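Local coordinates for protein malate dehydrogenase (Aeropyrum pernix, PDB 2D4A) that catalyses the reversible oxidation of (S)-malate to oxaloacetate with either NAD or NADP as coenzyme, working as a homotetramer, at residues I111-T116 with R136-S141; M122-Y127 with D258-V263; A147-Y152 with S204-A209; K175-P180 with R286-A291. One frame throughout, in Å; residues are numbered along the deposited sequence.

How the contacts relate
Following the chain from the N terminus, contact 1 closes first, a short loop in which helix 119-130 carries the chain from strand 111-114 over to strand 137-139 in the NAD-binding domain. Contact 2 starts on that same helix, inside the loop of contact 1, and closes only at strand 260-268, so the two cross; it ties the coenzyme domain to the C-terminal domain. Contact 3 lies wholly within the span of contact 2 and joins helices 142-157 and 196-207. Contact 4 opens inside contact 3 and closes after contact 2, crossing both. Met176 touches Thr206 and Glu262, while Phe288 packs on Val263, which links contacts 2, 3 and 4.

Contact 1: I111-T116 with R136-S141; sequences IVVITT and RVIGFS
Ile138 O is gripped by two successive residues of strand 111-114: the amide N of Ile114 donates to it at 2.6 Å, and the CA-H of Val113 adds a weaker CH···O contact. The other bonds follow the parallel pattern. Val112 gives its N-H to Arg136 O and receives Ile138 N on its own O at 2.8 Å. One step further on, Phe140 N meets Ile114 O nearly head-on, with 175° at the hydrogen. Beyond that bond a water donates to both Thr115 O and Phe140 O, joining the two carbonyls.

Side chains pair on both sides of the sheet. Val113 CG2 rests 4.1 Å from Ile138 CB, on the side covered by helix 223-237. Ile138 is turned at its outer bond (chi2 75°), which brings CD1 against Ile111 CG2, the two side chains crossing at a slant. On the other side Val112 CG2 meets Val137 CG1 at 4.1 Å, with helices 86-106 and 119-130 beyond. At the start of the pairing Arg136 lays its CD across Ile111 CG1 at about a right angle (4.1 Å), while its NH1 bonds to Ala110 O. Ile111-Ile114 and Val137-Gly139 thus form the two strands of a beta-alpha-beta crossover at one edge of the Rossmann-type sheet; Thr115 and Thr116, just past the C-terminal end of strand 111-114, are probable NADP(+) ligands, as in relatives.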
loop_
_atom_site.group_PDB
_atom_site.type_symbol
_atom_site.label_atom_id
_atom_site.label_comp_id
_atom_site.label_asym_id
_atom_site.label_seq_id
_atom_site.Cartn_x
_atom_site.Cartn_y
_atom_site.Cartn_z
ATOM N N ILE B 111 -9.000 22.516 7.609
ATOM C CA ILE B 111 -10.262 21.880 7.157
ATOM C C ILE B 111 -10.684 20.921 8.294
ATOM O O ILE B 111 -9.848 20.253 8.878
ATOM C CB ILE B 111 -10.140 21.099 5.861
ATOM C CG1 ILE B 111 -9.587 21.938 4.696
ATOM C CG2 ILE B 111 -11.524 20.577 5.413
ATOM C CD1 ILE B 111 -9.336 21.178 3.412
ATOM N N VAL B 112 -12.006 21.169 8.832
ATOM C CA VAL B 112 -12.453 20.277 9.891
ATOM C C VAL B 112 -13.449 19.258 9.386
ATOM O O VAL B 112 -14.241 19.522 8.483
ATOM C CB VAL B 112 -13.039 21.055 11.093
ATOM C CG1 VAL B 112 -11.986 21.964 11.599
ATOM C CG2 VAL B 112 -14.266 21.869 10.712
ATOM N N VAL B 113 -13.322 18.031 9.912
ATOM C CA VAL B 113 -14.257 16.970 9.450
ATOM C C VAL B 113 -14.877 16.370 10.721
ATOM O O VAL B 113 -14.106 16.001 11.624
ATOM C CB VAL B 113 -13.574 15.901 8.609
ATOM C CG1 VAL B 113 -14.549 14.807 8.144
ATOM C CG2 VAL B 113 -12.895 16.466 7.357
ATOM N N ILE B 114 -16.120 16.375 10.874
ATOM C CA ILE B 114 -16.743 15.850 12.091
ATOM C C ILE B 114 -17.307 14.450 11.855
ATOM O O ILE B 114 -17.794 14.159 10.766
ATOM C CB ILE B 114 -17.926 16.739 12.534
ATOM C CG1 ILE B 114 -17.582 18.222 12.324
ATOM C CG2 ILE B 114 -18.289 16.449 13.982
ATOM C CD1 ILE B 114 -16.440 18.714 13.169
ATOM N N THR B 115 -17.224 13.587 12.868
ATOM C CA THR B 115 -17.797 12.236 12.781
ATOM C C THR B 115 -18.910 12.142 13.829
ATOM O O THR B 115 -19.856 11.378 13.677
ATOM C CB THR B 115 -16.788 11.086 13.093
ATOM O OG1 THR B 115 -16.291 11.242 14.423
ATOM C CG2 THR B 115 -15.629 11.066 12.116
ATOM N N THR B 116 -18.779 12.937 14.886
ATOM C CA THR B 116 -19.737 12.960 15.978
ATOM C C THR B 116 -21.190 12.987 15.513
ATOM O O THR B 116 -21.545 13.731 14.594
ATOM C CB THR B 116 -19.494 14.170 16.906
ATOM O OG1 THR B 116 -18.088 14.335 17.124
ATOM C CG2 THR B 116 -20.178 13.955 18.251
ATOM N N ARG B 136 -15.084 24.456 4.477
ATOM C CA ARG B 136 -14.113 23.918 5.423
ATOM C C ARG B 136 -14.692 23.293 6.694
ATOM O O ARG B 136 -13.958 23.009 7.645
ATOM C CB ARG B 136 -13.076 24.988 5.789
ATOM C CG ARG B 136 -12.104 25.296 4.659
ATOM C CD ARG B 136 -10.758 25.785 5.180
ATOM N NE ARG B 136 -10.749 27.220 5.456
ATOM C CZ ARG B 136 -10.756 27.769 6.669
ATOM N NH1 ARG B 136 -10.769 27.012 7.757
ATOM N NH2 ARG B 136 -10.756 29.090 6.792
ATOM N N VAL B 137 -16.005 23.093 6.722
ATOM C CA VAL B 137 -16.658 22.449 7.864
ATOM C C VAL B 137 -17.380 21.243 7.262
ATOM O O VAL B 137 -18.464 21.387 6.707
ATOM C CB VAL B 137 -17.696 23.365 8.559
ATOM C CG1 VAL B 137 -18.230 22.662 9.793
ATOM C CG2 VAL B 137 -17.068 24.697 8.951
ATOM N N ILE B 138 -16.772 20.060 7.367
ATOM C CA ILE B 138 -17.336 18.841 6.784
ATOM C C ILE B 138 -17.807 17.765 7.752
ATOM O O ILE B 138 -17.029 17.253 8.555
ATOM C CB ILE B 138 -16.327 18.123 5.845
ATOM C CG1 ILE B 138 -15.838 19.058 4.737
ATOM C CG2 ILE B 138 -16.983 16.929 5.196
ATOM C CD1 ILE B 138 -14.851 20.082 5.187
ATOM N N GLY B 139 -19.081 17.396 7.657
ATOM C CA GLY B 139 -19.595 16.336 8.507
ATOM C C GLY B 139 -19.503 15.045 7.711
ATOM O O GLY B 139 -19.933 15.006 6.563
ATOM N N PHE B 140 -19.001 13.932 8.216
ATOM C CA PHE B 140 -18.976 12.627 7.517
ATOM C C PHE B 140 -20.260 11.858 7.688
ATOM O O PHE B 140 -20.704 11.665 8.839
ATOM C CB PHE B 140 -17.758 11.873 8.116
ATOM C CG PHE B 140 -17.546 10.499 7.566
ATOM C CD1 PHE B 140 -16.802 10.272 6.430
ATOM C CD2 PHE B 140 -18.168 9.427 8.211
ATOM C CE1 PHE B 140 -16.681 8.986 5.925
ATOM C CE2 PHE B 140 -18.041 8.153 7.715
ATOM C CZ PHE B 140 -17.290 7.930 6.577
ATOM N N SER B 141 -20.962 11.541 6.602
ATOM C CA SER B 141 -22.196 10.758 6.597
ATOM C C SER B 141 -22.405 9.876 5.415
ATOM O O SER B 141 -22.495 8.612 5.417
ATOM C CB SER B 141 -23.396 11.715 6.750
ATOM O OG SER B 141 -23.402 12.732 5.777
HETATM O O HOH W 1 -19.943 10.273 11.027
#

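Contact 2: M122-Y127 with D258-V263; sequences MTYVMY and DIVAEV
Tyr124 and Val260 make an apolar contact between the two domains: helix 119-130 of the NAD-binding domain lies against the start of strand 260-268 in the C-terminal domain. Methyl CG2 of Val260 does most of the touching, 3.8 Å from Tyr124 CB and the same 3.8 Å from Tyr124 CD2, so it fills the angle between the root of the side chain and the edge of the ring. Tyr124 CG stands anti to the backbone N (chi1 -172°), which runs the ring along the incoming chain. The edge of the ring therefore follows the backbone upstream, with CE2 4.4 Å from Ile259 CA. The second methyl of Val260, CG1, reaches Thr123 CB at 4.2 Å; Thr123 OG1 is occupied by Val119 O, one turn back in the helix, and the residue offers carbon to the strand.

At the far end Tyr124 OH comes to 3.9 Å from Asp258 OD1, too far for a hydrogen bond, with the ring and carboxylate planes 63° apart. That carboxylate oxygen is bonded instead to Tyr249 OH, and has only a long, weak ion pair across to Lys128. Helix 282-300 covers the flank, placing Val299 on Tyr124 and Val292 and Val295 on Ile259. With no hydrogen bond between the two segments, this stretch of the domain interface rests on van der Waals fit and the exclusion of water.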
loop_
_atom_site.group_PDB
_atom_site.type_symbol
_atom_site.label_atom_id
_atom_site.label_comp_id
_atom_site.label_asym_id
_atom_site.label_seq_id
_atom_site.Cartn_x
_atom_site.Cartn_y
_atom_site.Cartn_z
ATOM N N MET B 122 -24.494 18.307 14.516
ATOM C CA MET B 122 -23.157 18.637 14.996
ATOM C C MET B 122 -22.423 19.509 13.990
ATOM O O MET B 122 -21.726 20.451 14.362
ATOM C CB MET B 122 -22.347 17.367 15.255
ATOM C CG MET B 122 -22.881 16.484 16.381
ATOM S SD MET B 122 -23.098 17.360 17.969
ATOM C CE MET B 122 -24.905 17.589 17.992
ATOM N N THR B 123 -22.570 19.189 12.711
ATOM C CA THR B 123 -21.931 19.972 11.667
ATOM C C THR B 123 -22.476 21.395 11.726
ATOM O O THR B 123 -21.736 22.358 11.554
ATOM C CB THR B 123 -22.218 19.375 10.286
ATOM O OG1 THR B 123 -21.706 18.038 10.234
ATOM C CG2 THR B 123 -21.567 20.209 9.194
ATOM N N TYR B 124 -23.775 21.515 11.983
ATOM C CA TYR B 124 -24.435 22.811 12.074
ATOM C C TYR B 124 -23.825 23.652 13.198
ATOM O O TYR B 124 -23.366 24.769 12.969
ATOM C CB TYR B 124 -25.937 22.609 12.306
ATOM C CG TYR B 124 -26.774 23.867 12.225
ATOM C CD1 TYR B 124 -26.828 24.765 13.291
ATOM C CD2 TYR B 124 -27.525 24.155 11.077
ATOM C CE1 TYR B 124 -27.608 25.915 13.220
ATOM C CE2 TYR B 124 -28.310 25.303 10.993
ATOM C CZ TYR B 124 -28.343 26.178 12.072
ATOM O OH TYR B 124 -29.102 27.322 12.001
ATOM N N VAL B 125 -23.808 23.112 14.409
ATOM C CA VAL B 125 -23.252 23.824 15.555
ATOM C C VAL B 125 -21.792 24.229 15.330
ATOM O O VAL B 125 -21.399 25.362 15.620
ATOM C CB VAL B 125 -23.357 22.960 16.835
ATOM C CG1 VAL B 125 -22.512 23.552 17.945
ATOM C CG2 VAL B 125 -24.813 22.869 17.273
ATOM N N MET B 126 -20.990 23.298 14.822
ATOM C CA MET B 126 -19.574 23.555 14.555
ATOM C C MET B 126 -19.380 24.669 13.505
ATOM O O MET B 126 -18.471 25.492 13.617
ATOM C CB MET B 126 -18.898 22.257 14.087
ATOM C CG MET B 126 -17.412 22.388 13.782
ATOM S SD MET B 126 -16.436 22.794 15.228
ATOM C CE MET B 126 -16.254 21.168 15.937
ATOM N N TYR B 127 -20.243 24.674 12.492
ATOM C CA TYR B 127 -20.202 25.669 11.428
ATOM C C TYR B 127 -20.483 27.070 11.965
ATOM O O TYR B 127 -19.803 28.032 11.619
ATOM C CB TYR B 127 -21.240 25.335 10.357
ATOM C CG TYR B 127 -21.488 26.477 9.399
ATOM C CD1 TYR B 127 -20.521 26.850 8.467
ATOM C CD2 TYR B 127 -22.665 27.225 9.460
ATOM C CE1 TYR B 127 -20.711 27.943 7.623
ATOM C CE2 TYR B 127 -22.866 28.322 8.618
ATOM C CZ TYR B 127 -21.885 28.672 7.708
ATOM O OH TYR B 127 -22.070 29.754 6.891
ATOM N N ASP B 258 -29.502 27.840 4.877
ATOM C CA ASP B 258 -29.650 27.913 6.352
ATOM C C ASP B 258 -30.211 26.616 6.843
ATOM O O ASP B 258 -30.904 26.369 7.793
ATOM C CB ASP B 258 -30.381 29.154 6.795
ATOM C CG ASP B 258 -30.307 29.327 8.315
ATOM O OD1 ASP B 258 -29.176 29.537 8.845
ATOM O OD2 ASP B 258 -31.338 29.315 8.994
ATOM N N ILE B 259 -29.389 25.431 6.510
ATOM C CA ILE B 259 -29.635 24.040 6.999
ATOM C C ILE B 259 -28.522 23.109 6.518
ATOM O O ILE B 259 -27.794 23.443 5.586
ATOM C CB ILE B 259 -31.024 23.535 6.511
ATOM C CG1 ILE B 259 -31.400 22.258 7.277
ATOM C CG2 ILE B 259 -31.008 23.291 5.008
ATOM C CD1 ILE B 259 -31.361 22.413 8.815
ATOM N N VAL B 260 -28.381 21.962 7.175
ATOM C CA VAL B 260 -27.366 20.982 6.830
ATOM C C VAL B 260 -28.023 19.741 6.236
ATOM O O VAL B 260 -29.043 19.278 6.751
ATOM C CB VAL B 260 -26.569 20.550 8.089
ATOM C CG1 VAL B 260 -25.626 19.397 7.758
ATOM C CG2 VAL B 260 -25.783 21.737 8.645
ATOM N N ALA B 261 -27.447 19.208 5.158
ATOM C CA ALA B 261 -27.974 17.998 4.512
ATOM C C ALA B 261 -26.881 17.124 3.883
ATOM O O ALA B 261 -25.790 17.595 3.553
ATOM C CB ALA B 261 -29.012 18.377 3.447
ATOM N N GLU B 262 -27.197 15.842 3.722
ATOM C CA GLU B 262 -26.289 14.872 3.118
ATOM C C GLU B 262 -26.424 14.987 1.593
ATOM O O GLU B 262 -27.383 14.475 1.010
ATOM C CB GLU B 262 -26.661 13.457 3.582
ATOM C CG GLU B 262 -25.721 12.371 3.093
ATOM C CD GLU B 262 -25.898 11.047 3.823
ATOM O OE1 GLU B 262 -25.903 11.046 5.069
ATOM O OE2 GLU B 262 -26.015 10.003 3.152
ATOM N N VAL B 263 -25.473 15.671 0.958
ATOM C CA VAL B 263 -25.492 15.872 -0.495
ATOM C C VAL B 263 -24.131 15.552 -1.121
ATOM O O VAL B 263 -23.124 15.514 -0.419
ATOM C CB VAL B 263 -25.876 17.349 -0.854
ATOM C CG1 VAL B 263 -27.345 17.623 -0.507
ATOM C CG2 VAL B 263 -24.996 18.313 -0.099
#

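Contact 3: A147-Y152 with S204-A209; sequences ARMAYY and SETVNA
Glu205 meets Tyr152 through its CB, which sits over the centre of the ring as a CH-pi contact, 3.5 Å from the centroid and 6° off the normal. Tyr151 CD1 lies over the opposite face, offset toward the rim, and Tyr152 is clasped between them. Beyond CB, Glu205 bends at chi2 (-65°) and sends OE2 to a long, weak ion pair with Lys212.

Thr206 comes next. Its OG1, bonded to Val202 O, touches the edge of the Tyr152 ring, 3.6 Å from CD2, and is also met by Met149 CE. Thr206 CG2 lies 4.1 Å from Arg148 CB, and Thr206 O takes a hydrogen bond from a water that accepts one from Arg148 NH1 at 2.8 Å.

Ala209 then sets its CB 3.7 Å from Arg148 CD and near Tyr152 OH. With Tyr152 replaced by an alanine, Glu205 CB would probably lose its aromatic face and a gap would open between the helices. The contact therefore lays the methyl of Ala209 over one face of the guanidinium of Arg148, a probable substrate ligand by similarity, and links its NH1 to Thr206 O through one water.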
loop_
_atom_site.group_PDB
_atom_site.type_symbol
_atom_site.label_atom_id
_atom_site.label_comp_id
_atom_site.label_asym_id
_atom_site.label_seq_id
_atom_site.Cartn_x
_atom_site.Cartn_y
_atom_site.Cartn_z
ATOM N N ALA B 147 -21.336 2.948 1.391
ATOM C CA ALA B 147 -20.576 1.707 1.511
ATOM C C ALA B 147 -21.422 0.597 2.135
ATOM O O ALA B 147 -21.324 -0.569 1.732
ATOM C CB ALA B 147 -19.312 1.936 2.345
ATOM N N ARG B 148 -22.244 0.957 3.120
ATOM C CA ARG B 148 -23.121 -0.015 3.782
ATOM C C ARG B 148 -24.202 -0.490 2.801
ATOM O O ARG B 148 -24.539 -1.674 2.739
ATOM C CB ARG B 148 -23.768 0.605 5.037
ATOM C CG ARG B 148 -22.855 0.666 6.262
ATOM C CD ARG B 148 -23.508 1.468 7.375
ATOM N NE ARG B 148 -22.775 1.440 8.644
ATOM C CZ ARG B 148 -23.003 2.282 9.654
ATOM N NH1 ARG B 148 -23.934 3.213 9.544
ATOM N NH2 ARG B 148 -22.313 2.201 10.781
ATOM N N MET B 149 -24.742 0.451 2.035
ATOM C CA MET B 149 -25.753 0.139 1.044
ATOM C C MET B 149 -25.119 -0.833 0.065
ATOM O O MET B 149 -25.685 -1.882 -0.243
ATOM C CB MET B 149 -26.163 1.412 0.316
ATOM C CG MET B 149 -27.090 1.191 -0.854
ATOM S SD MET B 149 -28.711 1.883 -0.531
ATOM C CE MET B 149 -29.396 0.599 0.519
ATOM N N ALA B 150 -23.927 -0.476 -0.408
ATOM C CA ALA B 150 -23.175 -1.291 -1.358
ATOM C C ALA B 150 -22.882 -2.685 -0.808
ATOM O O ALA B 150 -22.948 -3.681 -1.533
ATOM C CB ALA B 150 -21.877 -0.590 -1.712
ATOM N N TYR B 151 -22.559 -2.740 0.480
ATOM C CA TYR B 151 -22.252 -3.989 1.167
ATOM C C TYR B 151 -23.458 -4.928 1.213
ATOM O O TYR B 151 -23.344 -6.129 0.919
ATOM C CB TYR B 151 -21.756 -3.678 2.583
ATOM C CG TYR B 151 -21.548 -4.892 3.459
ATOM C CD1 TYR B 151 -22.599 -5.414 4.222
ATOM C CD2 TYR B 151 -20.309 -5.543 3.504
ATOM C CE1 TYR B 151 -22.420 -6.549 5.002
ATOM C CE2 TYR B 151 -20.126 -6.682 4.284
ATOM C CZ TYR B 151 -21.185 -7.173 5.025
ATOM O OH TYR B 151 -21.026 -8.306 5.775
ATOM N N TYR B 152 -24.619 -4.384 1.570
ATOM C CA TYR B 152 -25.828 -5.199 1.641
ATOM C C TYR B 152 -26.273 -5.680 0.265
ATOM O O TYR B 152 -26.657 -6.836 0.115
ATOM C CB TYR B 152 -26.945 -4.434 2.370
ATOM C CG TYR B 152 -26.664 -4.319 3.849
ATOM C CD1 TYR B 152 -26.482 -5.462 4.620
ATOM C CD2 TYR B 152 -26.470 -3.083 4.455
ATOM C CE1 TYR B 152 -26.101 -5.382 5.953
ATOM C CE2 TYR B 152 -26.087 -2.987 5.796
ATOM C CZ TYR B 152 -25.899 -4.140 6.536
ATOM O OH TYR B 152 -25.462 -4.070 7.844
ATOM N N SER B 204 -33.313 -0.857 4.718
ATOM C CA SER B 204 -33.550 -1.018 6.153
ATOM C C SER B 204 -32.239 -1.396 6.831
ATOM O O SER B 204 -31.847 -0.796 7.838
ATOM C CB SER B 204 -34.592 -2.105 6.424
ATOM O OG SER B 204 -35.898 -1.649 6.115
ATOM N N GLU B 205 -31.570 -2.402 6.266
ATOM C CA GLU B 205 -30.287 -2.874 6.785
ATOM C C GLU B 205 -29.304 -1.717 6.903
ATOM O O GLU B 205 -28.524 -1.650 7.848
ATOM C CB GLU B 205 -29.675 -3.927 5.855
ATOM C CG GLU B 205 -30.438 -5.234 5.755
ATOM C CD GLU B 205 -30.482 -6.023 7.055
ATOM O OE1 GLU B 205 -30.954 -7.183 7.022
ATOM O OE2 GLU B 205 -30.052 -5.497 8.109
ATOM N N THR B 206 -29.353 -0.818 5.923
ATOM C CA THR B 206 -28.464 0.338 5.867
ATOM C C THR B 206 -28.808 1.411 6.894
ATOM O O THR B 206 -27.948 1.851 7.661
ATOM C CB THR B 206 -28.482 0.969 4.464
ATOM O OG1 THR B 206 -28.109 -0.020 3.498
ATOM C CG2 THR B 206 -27.511 2.129 4.392
ATOM N N VAL B 207 -30.064 1.838 6.900
ATOM C CA VAL B 207 -30.515 2.852 7.843
ATOM C C VAL B 207 -30.378 2.335 9.274
ATOM O O VAL B 207 -30.074 3.104 10.176
ATOM C CB VAL B 207 -32.007 3.235 7.594
ATOM C CG1 VAL B 207 -32.474 4.233 8.644
ATOM C CG2 VAL B 207 -32.181 3.827 6.200
ATOM N N ASN B 208 -30.598 1.036 9.477
ATOM C CA ASN B 208 -30.519 0.434 10.813
ATOM C C ASN B 208 -29.193 -0.243 11.135
ATOM O O ASN B 208 -29.025 -0.790 12.225
ATOM C CB ASN B 208 -31.626 -0.601 10.993
ATOM C CG ASN B 208 -33.007 0.008 10.968
ATOM O OD1 ASN B 208 -33.941 -0.596 10.444
ATOM N ND2 ASN B 208 -33.154 1.198 11.545
ATOM N N ALA B 209 -28.263 -0.204 10.186
ATOM C CA ALA B 209 -26.951 -0.823 10.329
ATOM C C ALA B 209 -26.230 -0.422 11.610
ATOM O O ALA B 209 -25.713 -1.274 12.329
ATOM C CB ALA B 209 -26.096 -0.484 9.118
HETATM O O HOH W 2 -25.718 3.984 7.488
#

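Contact 4: K175-P180 with R286-A291; sequences KMFPVP and RKFDEA
Phe177 points its ring at helix 282-300, and its atoms can be followed outward from CB. CG takes the position between the backbone N and the carbonyl carbon (chi1 72°), and this swings the ring under Lys287. CG and CD1 each lie 3.8 Å from Lys287 CB, CE1 only slightly further; that CB sits over the middle of the ring, 3.6 Å from the centroid and 6° off the normal, a CH-pi contact. CD2 looks toward Lys287 O. CE2 comes to 3.6 Å from Phe288 N, and CZ ends 4.0 Å from Phe288 CB. Phe288 turns its own ring away, onto Ala261 and Val263 of strand 260-268. Replacing Phe177 with an alanine is likely to leave Lys287 CB and the Phe288 backbone facing a gap, loosening the helix against the strand.

At the other end of the contact, Lys175 CB packs 3.9 Å from Ala291 CA, and a water donates to both Lys175 O and Lys287 O, the one polar link seen between the segments. Within the helix, Arg286 NH1 and Glu290 OE2, one turn apart, form a salt bridge of 3.0 Å. The whole is a helix packed against an edge strand: 282-300 covers strand 177-178, which borders the antiparallel sheet of the alpha/beta C-terminal domain of lactate and malate dehydrogenases.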
loop_
_atom_site.group_PDB
_atom_site.type_symbol
_atom_site.label_atom_id
_atom_site.label_comp_id
_atom_site.label_asym_id
_atom_site.label_seq_id
_atom_site.Cartn_x
_atom_site.Cartn_y
_atom_site.Cartn_z
ATOM N N LYS B 175 -34.195 9.375 8.053
ATOM C CA LYS B 175 -34.607 9.861 6.741
ATOM C C LYS B 175 -33.554 9.865 5.619
ATOM O O LYS B 175 -33.656 10.618 4.643
ATOM C CB LYS B 175 -35.240 11.252 6.876
ATOM C CG LYS B 175 -36.714 11.214 7.290
ATOM C CD LYS B 175 -36.923 10.436 8.585
ATOM C CE LYS B 175 -38.397 10.341 8.967
ATOM N NZ LYS B 175 -38.587 9.672 10.295
ATOM N N MET B 176 -32.534 9.029 5.759
ATOM C CA MET B 176 -31.517 8.913 4.727
ATOM C C MET B 176 -32.207 8.061 3.664
ATOM O O MET B 176 -32.850 7.065 3.998
ATOM C CB MET B 176 -30.282 8.177 5.277
ATOM C CG MET B 176 -29.089 7.996 4.315
ATOM S SD MET B 176 -29.143 6.560 3.168
ATOM C CE MET B 176 -29.305 5.158 4.299
ATOM N N PHE B 177 -32.123 8.459 2.399
ATOM C CA PHE B 177 -32.736 7.660 1.344
ATOM C C PHE B 177 -31.786 7.498 0.168
ATOM O O PHE B 177 -30.969 8.379 -0.117
ATOM C CB PHE B 177 -34.064 8.274 0.867
ATOM C CG PHE B 177 -33.907 9.531 0.066
ATOM C CD1 PHE B 177 -34.099 9.526 -1.316
ATOM C CD2 PHE B 177 -33.575 10.726 0.698
ATOM C CE1 PHE B 177 -33.966 10.697 -2.057
ATOM C CE2 PHE B 177 -33.438 11.902 -0.027
ATOM C CZ PHE B 177 -33.634 11.888 -1.411
ATOM N N PRO B 178 -31.867 6.347 -0.513
ATOM C CA PRO B 178 -31.070 5.956 -1.674
ATOM C C PRO B 178 -31.819 6.363 -2.926
ATOM O O PRO B 178 -33.013 6.639 -2.869
ATOM C CB PRO B 178 -31.039 4.454 -1.550
ATOM C CG PRO B 178 -32.486 4.201 -1.199
ATOM C CD PRO B 178 -32.696 5.211 -0.075
ATOM N N VAL B 179 -31.130 6.372 -4.059
ATOM C CA VAL B 179 -31.768 6.736 -5.315
ATOM C C VAL B 179 -31.560 5.590 -6.314
ATOM O O VAL B 179 -30.749 5.693 -7.239
ATOM C CB VAL B 179 -31.173 8.054 -5.849
ATOM C CG1 VAL B 179 -31.946 8.544 -7.056
ATOM C CG2 VAL B 179 -31.195 9.098 -4.748
ATOM N N PRO B 180 -32.300 4.476 -6.131
ATOM C CA PRO B 180 -32.205 3.296 -7.001
ATOM C C PRO B 180 -32.239 3.615 -8.498
ATOM O O PRO B 180 -31.599 2.941 -9.304
ATOM C CB PRO B 180 -33.398 2.450 -6.558
ATOM C CG PRO B 180 -33.527 2.787 -5.118
ATOM C CD PRO B 180 -33.356 4.286 -5.121
ATOM N N ARG B 286 -39.558 14.789 -2.714
ATOM C CA ARG B 286 -40.350 14.733 -1.495
ATOM C C ARG B 286 -39.510 14.120 -0.385
ATOM O O ARG B 286 -39.530 14.581 0.754
ATOM C CB ARG B 286 -41.611 13.891 -1.721
ATOM C CG ARG B 286 -42.541 13.781 -0.521
ATOM C CD ARG B 286 -43.734 12.874 -0.829
ATOM N NE ARG B 286 -43.309 11.584 -1.373
ATOM C CZ ARG B 286 -42.636 10.655 -0.693
ATOM N NH1 ARG B 286 -42.304 10.860 0.577
ATOM N NH2 ARG B 286 -42.286 9.519 -1.290
ATOM N N LYS B 287 -38.752 13.086 -0.724
ATOM C CA LYS B 287 -37.915 12.421 0.258
ATOM C C LYS B 287 -36.772 13.320 0.742
ATOM O O LYS B 287 -36.380 13.263 1.907
ATOM C CB LYS B 287 -37.383 11.109 -0.323
ATOM C CG LYS B 287 -38.507 10.181 -0.795
ATOM C CD LYS B 287 -38.312 8.750 -0.311
ATOM C CE LYS B 287 -38.034 7.791 -1.460
ATOM N NZ LYS B 287 -39.214 7.662 -2.365
ATOM N N PHE B 288 -36.248 14.166 -0.136
ATOM C CA PHE B 288 -35.170 15.061 0.264
ATOM C C PHE B 288 -35.733 16.125 1.203
ATOM O O PHE B 288 -35.125 16.488 2.212
ATOM C CB PHE B 288 -34.559 15.746 -0.959
ATOM C CG PHE B 288 -33.376 16.602 -0.634
ATOM C CD1 PHE B 288 -32.130 16.028 -0.431
ATOM C CD2 PHE B 288 -33.523 17.972 -0.455
ATOM C CE1 PHE B 288 -31.047 16.808 -0.051
ATOM C CE2 PHE B 288 -32.451 18.761 -0.077
ATOM C CZ PHE B 288 -31.213 18.179 0.129
ATOM N N ASP B 289 -36.906 16.626 0.836
ATOM C CA ASP B 289 -37.603 17.650 1.595
ATOM C C ASP B 289 -37.875 17.159 3.012
ATOM O O ASP B 289 -37.801 17.922 3.979
ATOM C CB ASP B 289 -38.905 17.986 0.878
ATOM C CG ASP B 289 -39.638 19.124 1.513
ATOM O OD1 ASP B 289 -39.018 20.190 1.722
ATOM O OD2 ASP B 289 -40.845 18.960 1.800
ATOM N N GLU B 290 -38.187 15.876 3.128
ATOM C CA GLU B 290 -38.455 15.284 4.425
ATOM C C GLU B 290 -37.161 15.154 5.214
ATOM O O GLU B 290 -37.141 15.360 6.426
ATOM C CB GLU B 290 -39.142 13.929 4.246
ATOM C CG GLU B 290 -40.644 14.067 4.029
ATOM C CD GLU B 290 -41.305 12.789 3.573
ATOM O OE1 GLU B 290 -40.885 11.704 4.022
ATOM O OE2 GLU B 290 -42.261 12.871 2.775
ATOM N N ALA B 291 -36.076 14.828 4.521
ATOM C CA ALA B 291 -34.781 14.701 5.177
ATOM C C ALA B 291 -34.388 16.045 5.780
ATOM O O ALA B 291 -33.860 16.101 6.884
ATOM C CB ALA B 291 -33.731 14.257 4.174
HETATM O O HOH W 3 -36.254 10.655 3.243
#